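Long-range contact in putative uncharacterized protein (Enterobacter cloacae, PDB 4HFK), which probably acts as an immunity protein of a type VI secretion system, neutralising a cognate amidase effector to protect the cell that makes it: residues N54-Q68 with K82-L95. Numbering follows the deposited sequence.
With SO4 (sulfate ion), chain E.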
loop_
_atom_site.group_PDB
_atom_site.type_symbol
_atom_site.label_atom_id
_atom_site.label_comp_id
_atom_site.label_asym_id
_atom_site.label_seq_id
_atom_site.Cartn_x
_atom_site.Cartn_y
_atom_site.Cartn_z
ATOM N N ASN B 54 -8.628 14.558 12.435
ATOM C CA ASN B 54 -7.370 14.303 11.724
ATOM C C ASN B 54 -7.611 13.565 10.413
ATOM O O ASN B 54 -7.012 13.884 9.380
ATOM C CB ASN B 54 -6.388 13.515 12.601
ATOM C CG ASN B 54 -5.939 14.302 13.810
ATOM O OD1 ASN B 54 -6.766 14.861 14.527
ATOM N ND2 ASN B 54 -4.621 14.376 14.031
ATOM N N PHE B 55 -8.509 12.587 10.462
ATOM C CA PHE B 55 -8.854 11.790 9.291
ATOM C C PHE B 55 -9.670 12.604 8.281
ATOM O O PHE B 55 -9.469 12.483 7.063
ATOM C CB PHE B 55 -9.611 10.530 9.736
ATOM C CG PHE B 55 -8.787 9.617 10.610
ATOM C CD1 PHE B 55 -8.009 8.615 10.044
ATOM C CD2 PHE B 55 -8.773 9.777 11.990
ATOM C CE1 PHE B 55 -7.241 7.779 10.842
ATOM C CE2 PHE B 55 -8.000 8.944 12.792
ATOM C CZ PHE B 55 -7.231 7.954 12.220
ATOM N N GLU B 56 -10.577 13.439 8.794
ATOM C CA GLU B 56 -11.384 14.316 7.944
ATOM C C GLU B 56 -10.493 15.277 7.161
ATOM O O GLU B 56 -10.634 15.409 5.949
ATOM C CB GLU B 56 -12.405 15.102 8.783
ATOM C CG GLU B 56 -13.373 14.220 9.577
ATOM C CD GLU B 56 -14.234 15.016 10.537
ATOM O OE1 GLU B 56 -14.245 16.266 10.443
ATOM O OE2 GLU B 56 -14.899 14.389 11.390
ATOM N N LYS B 57 -9.573 15.943 7.852
ATOM C CA LYS B 57 -8.635 16.843 7.178
ATOM C C LYS B 57 -7.710 16.092 6.221
ATOM O O LYS B 57 -7.434 16.564 5.119
ATOM C CB LYS B 57 -7.806 17.620 8.203
ATOM C CG LYS B 57 -8.639 18.566 9.067
ATOM C CD LYS B 57 -7.745 19.420 9.955
ATOM C CE LYS B 57 -8.564 20.385 10.802
ATOM N NZ LYS B 57 -7.686 21.160 11.728
ATOM N N ALA B 58 -7.239 14.918 6.638
ATOM C CA ALA B 58 -6.354 14.110 5.802
ATOM C C ALA B 58 -7.015 13.736 4.481
ATOM O O ALA B 58 -6.362 13.685 3.438
ATOM C CB ALA B 58 -5.914 12.856 6.550
ATOM N N ASP B 59 -8.313 13.462 4.526
ATOM C CA ASP B 59 -9.044 13.107 3.320
ATOM C C ASP B 59 -9.049 14.265 2.322
ATOM O O ASP B 59 -8.977 14.048 1.114
ATOM C CB ASP B 59 -10.478 12.690 3.656
ATOM C CG ASP B 59 -11.114 11.888 2.544
ATOM O OD1 ASP B 59 -10.622 10.774 2.258
ATOM O OD2 ASP B 59 -12.105 12.369 1.960
ATOM N N GLU B 60 -9.136 15.493 2.825
ATOM C CA GLU B 60 -9.032 16.668 1.961
ATOM C C GLU B 60 -7.636 16.783 1.359
ATOM O O GLU B 60 -7.482 17.094 0.174
ATOM C CB GLU B 60 -9.337 17.946 2.747
ATOM C CG GLU B 60 -10.781 18.067 3.205
ATOM N N VAL B 61 -6.616 16.549 2.181
ATOM C CA VAL B 61 -5.240 16.624 1.702
ATOM C C VAL B 61 -5.035 15.578 0.611
ATOM O O VAL B 61 -4.455 15.863 -0.438
ATOM C CB VAL B 61 -4.224 16.434 2.859
ATOM C CG1 VAL B 61 -2.819 16.298 2.322
ATOM C CG2 VAL B 61 -4.311 17.605 3.832
ATOM N N ILE B 62 -5.542 14.373 0.856
ATOM C CA ILE B 62 -5.488 13.294 -0.126
ATOM C C ILE B 62 -6.071 13.716 -1.486
ATOM O O ILE B 62 -5.429 13.542 -2.532
ATOM C CB ILE B 62 -6.235 12.050 0.399
ATOM C CG1 ILE B 62 -5.440 11.389 1.530
ATOM C CG2 ILE B 62 -6.466 11.046 -0.708
ATOM C CD1 ILE B 62 -6.211 10.313 2.262
ATOM N N VAL B 63 -7.283 14.263 -1.478
ATOM C CA VAL B 63 -7.945 14.636 -2.729
ATOM C C VAL B 63 -7.113 15.669 -3.500
ATOM O O VAL B 63 -6.988 15.592 -4.727
ATOM C CB VAL B 63 -9.387 15.142 -2.483
ATOM C CG1 VAL B 63 -9.988 15.704 -3.760
ATOM C CG2 VAL B 63 -10.263 14.001 -1.957
ATOM N N SER B 64 -6.512 16.606 -2.764
ATOM C CA SER B 64 -5.679 17.636 -3.364
ATOM C C SER B 64 -4.368 17.078 -3.929
ATOM O O SER B 64 -3.971 17.423 -5.043
ATOM C CB SER B 64 -5.387 18.736 -2.341
ATOM O OG SER B 64 -4.578 19.751 -2.918
ATOM N N LEU B 65 -3.690 16.223 -3.164
ATOM C CA LEU B 65 -2.404 15.682 -3.606
ATOM C C LEU B 65 -2.542 14.673 -4.754
ATOM O O LEU B 65 -1.661 14.582 -5.613
ATOM C CB LEU B 65 -1.629 15.069 -2.431
ATOM C CG LEU B 65 -1.006 16.052 -1.432
ATOM C CD1 LEU B 65 -0.211 15.319 -0.356
ATOM C CD2 LEU B 65 -0.111 17.050 -2.137
ATOM N N LEU B 66 -3.649 13.927 -4.771
ATOM C CA LEU B 66 -3.904 12.948 -5.833
ATOM C C LEU B 66 -3.907 13.592 -7.222
ATOM O O LEU B 66 -3.637 12.923 -8.222
ATOM C CB LEU B 66 -5.220 12.194 -5.595
ATOM C CG LEU B 66 -5.157 10.972 -4.671
ATOM C CD1 LEU B 66 -6.532 10.353 -4.488
ATOM C CD2 LEU B 66 -4.183 9.924 -5.204
ATOM N N LYS B 67 -4.182 14.893 -7.275
ATOM C CA LYS B 67 -4.196 15.617 -8.544
ATOM C C LYS B 67 -2.800 15.761 -9.164
ATOM O O LYS B 67 -2.668 15.998 -10.367
ATOM C CB LYS B 67 -4.839 16.994 -8.358
ATOM C CG LYS B 67 -6.313 16.924 -7.963
ATOM C CD LYS B 67 -6.861 18.308 -7.636
ATOM C CE LYS B 67 -8.361 18.240 -7.344
ATOM N NZ LYS B 67 -8.925 19.583 -7.007
ATOM N N GLN B 68 -1.763 15.642 -8.343
ATOM C CA GLN B 68 -0.396 15.719 -8.851
ATOM C C GLN B 68 -0.159 14.569 -9.825
ATOM O O GLN B 68 -0.562 13.429 -9.560
ATOM C CB GLN B 68 0.607 15.639 -7.703
ATOM C CG GLN B 68 0.793 16.932 -6.935
ATOM C CD GLN B 68 2.260 17.253 -6.739
ATOM O OE1 GLN B 68 3.049 16.385 -6.366
ATOM N NE2 GLN B 68 2.642 18.495 -7.018
ATOM N N LYS B 82 2.314 6.736 -5.854
ATOM C CA LYS B 82 1.843 8.040 -5.367
ATOM C C LYS B 82 1.083 7.931 -4.039
ATOM O O LYS B 82 1.239 8.782 -3.157
ATOM C CB LYS B 82 0.968 8.751 -6.416
ATOM C CG LYS B 82 0.593 10.191 -6.028
ATOM C CD LYS B 82 -0.535 10.776 -6.884
ATOM C CE LYS B 82 -0.368 10.474 -8.362
ATOM N NZ LYS B 82 -1.609 10.807 -9.138
ATOM N N CYS B 83 0.265 6.890 -3.891
ATOM C CA CYS B 83 -0.442 6.673 -2.628
ATOM C C CYS B 83 0.539 6.624 -1.438
ATOM O O CYS B 83 0.254 7.149 -0.359
ATOM C CB CYS B 83 -1.266 5.380 -2.681
ATOM S SG CYS B 83 -2.621 5.391 -3.920
ATOM N N THR B 84 1.701 6.005 -1.633
ATOM C CA THR B 84 2.677 5.950 -0.550
ATOM C C THR B 84 3.343 7.308 -0.361
ATOM O O THR B 84 3.575 7.741 0.775
ATOM C CB THR B 84 3.727 4.841 -0.775
ATOM O OG1 THR B 84 3.091 3.565 -0.627
ATOM C CG2 THR B 84 4.853 4.938 0.256
ATOM N N LEU B 85 3.636 7.995 -1.465
ATOM C CA LEU B 85 4.254 9.320 -1.368
ATOM C C LEU B 85 3.347 10.252 -0.584
ATOM O O LEU B 85 3.808 11.018 0.268
ATOM C CB LEU B 85 4.546 9.901 -2.755
ATOM C CG LEU B 85 5.510 9.076 -3.612
ATOM C CD1 LEU B 85 5.878 9.824 -4.879
ATOM C CD2 LEU B 85 6.777 8.712 -2.835
ATOM N N ILE B 86 2.048 10.169 -0.861
ATOM C CA ILE B 86 1.065 11.003 -0.182
ATOM C C ILE B 86 1.005 10.687 1.313
ATOM O O ILE B 86 0.987 11.601 2.142
ATOM C CB ILE B 86 -0.340 10.856 -0.833
ATOM C CG1 ILE B 86 -0.355 11.572 -2.189
ATOM C CG2 ILE B 86 -1.425 11.425 0.075
ATOM C CD1 ILE B 86 -1.626 11.334 -3.034
ATOM N N ALA B 87 0.983 9.400 1.655
ATOM C CA ALA B 87 0.932 8.977 3.059
ATOM C C ALA B 87 2.110 9.526 3.866
ATOM O O ALA B 87 1.993 9.800 5.067
ATOM C CB ALA B 87 0.893 7.459 3.148
ATOM N N ASN B 88 3.245 9.680 3.198
ATOM C CA ASN B 88 4.472 10.127 3.848
ATOM C C ASN B 88 4.845 11.570 3.537
ATOM O O ASN B 88 5.999 11.975 3.739
ATOM C CB ASN B 88 5.623 9.197 3.461
ATOM C CG ASN B 88 5.452 7.817 4.051
ATOM O OD1 ASN B 88 5.825 7.580 5.201
ATOM N ND2 ASN B 88 4.846 6.904 3.286
ATOM N N SER B 89 3.878 12.350 3.060
ATOM C CA SER B 89 4.154 13.726 2.666
ATOM C C SER B 89 4.137 14.683 3.854
ATOM O O SER B 89 3.524 14.395 4.893
ATOM C CB SER B 89 3.132 14.201 1.627
ATOM O OG SER B 89 1.861 14.384 2.229
ATOM N N ASP B 90 4.805 15.824 3.680
ATOM C CA ASP B 90 4.784 16.906 4.661
ATOM C C ASP B 90 3.359 17.420 4.891
ATOM O O ASP B 90 2.997 17.799 6.006
ATOM C CB ASP B 90 5.684 18.064 4.200
ATOM C CG ASP B 90 7.174 17.770 4.368
ATOM O OD1 ASP B 90 7.545 16.636 4.751
ATOM O OD2 ASP B 90 7.987 18.693 4.106
ATOM N N ALA B 91 2.544 17.427 3.842
ATOM C CA ALA B 91 1.171 17.913 3.980
ATOM C C ALA B 91 0.327 17.047 4.920
ATOM O O ALA B 91 -0.560 17.541 5.612
ATOM C CB ALA B 91 0.504 18.047 2.610
ATOM N N ILE B 92 0.598 15.749 4.943
ATOM C CA ILE B 92 -0.141 14.838 5.812
ATOM C C ILE B 92 0.452 14.841 7.229
ATOM O O ILE B 92 -0.255 14.589 8.214
ATOM C CB ILE B 92 -0.138 13.408 5.209
ATOM C CG1 ILE B 92 -1.153 13.317 4.051
ATOM C CG2 ILE B 92 -0.431 12.345 6.271
ATOM C CD1 ILE B 92 -2.622 13.246 4.520
ATOM N N ARG B 93 1.744 15.165 7.327
ATOM C CA ARG B 93 2.508 14.983 8.573
ATOM C C ARG B 93 1.906 15.594 9.857
ATOM O O ARG B 93 1.845 14.920 10.880
ATOM C CB ARG B 93 3.998 15.382 8.406
ATOM C CG ARG B 93 4.882 14.894 9.583
ATOM C CD ARG B 93 6.405 14.936 9.336
ATOM N NE ARG B 93 6.783 15.053 7.924
ATOM C CZ ARG B 93 6.982 14.015 7.118
ATOM N NH1 ARG B 93 6.827 12.787 7.584
ATOM N NH2 ARG B 93 7.315 14.201 5.843
ATOM N N PRO B 94 1.458 16.856 9.816
ATOM C CA PRO B 94 0.933 17.368 11.088
ATOM C C PRO B 94 -0.341 16.664 11.559
ATOM O O PRO B 94 -0.653 16.718 12.752
ATOM C CB PRO B 94 0.612 18.834 10.777
ATOM C CG PRO B 94 0.482 18.902 9.278
ATOM C CD PRO B 94 1.452 17.887 8.760
ATOM N N LEU B 95 -1.059 16.016 10.643
ATOM C CA LEU B 95 -2.273 15.299 11.009
ATOM C C LEU B 95 -1.951 14.004 11.769
ATOM O O LEU B 95 -2.852 13.308 12.250
ATOM C CB LEU B 95 -3.116 15.039 9.762
ATOM C CG LEU B 95 -3.434 16.355 9.045
ATOM C CD1 LEU B 95 -4.079 16.111 7.697
ATOM C CD2 LEU B 95 -4.322 17.254 9.924
HETATM S S SO4 E . 6.620 10.909 11.302
HETATM O O1 SO4 E . 6.055 11.616 10.143
HETATM O O2 SO4 E . 5.938 9.609 11.445
HETATM O O3 SO4 E . 8.055 10.684 11.091
HETATM O O4 SO4 E . 6.454 11.703 12.522
#
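Leu95 lays its two methyls against the helix at Lys57 and Ala58: CD1 is 3.5 Å from the backbone N of Ala58 and also against Ala58 CB, while CD2 meets Lys57 CB, the Lys57 and Leu95 side chains crossing at about a right angle. Val61 holds the middle of the contact. With CG1 anti to the backbone N (chi1 171°), it turns that methyl onto Ala91 CB and Ile92 CD1, both at 3.8 Å, and leaves CG2 facing the tip of Leu95. Ile92 CD1 also reaches Ala58 CB. Further along, Ile86 fits between two leucines: its CG1 packs on Leu65 CB, and its CD1 comes 3.6 Å from Leu66 CD2.

Polar bonds close both ends. Asn54 ND2 gives a nearly straight bond to Leu95 O (2.7 Å, 172°), lying well above the carbonyl plane, and also bonds Ser97 O. At the other end the Lys82 chain, bent at chi3, brings NZ to Gln68 O at 2.9 Å, nearly along the C=O axis, and to Leu66 O at 3.1 Å; together with Gln79 OE1, three oxygens grip this buried ammonium.

Beside Leu65, whose CD1 lies 3.4 Å from it, Ser89 OG donates to Ile86 O and accepts from Ile92 N in an ST motif spanning the turn after helix 79-87. Arg93 forms a salt bridge with Asp90 and gives one NH1 bond to a sulfate, probably from the crystallisation liquor, that Lys96 and Gln12 also bind. Ile62 and Leu66 also touch helix 11-27, and Glu56 forms a salt bridge to a chain of another protein. The arrangement is a helix-helix packing of segments 54-66 and 82-87, their N-to-C directions 133° apart, continued by the C-terminal turns, within the all-helical fold of this amidase immunity family.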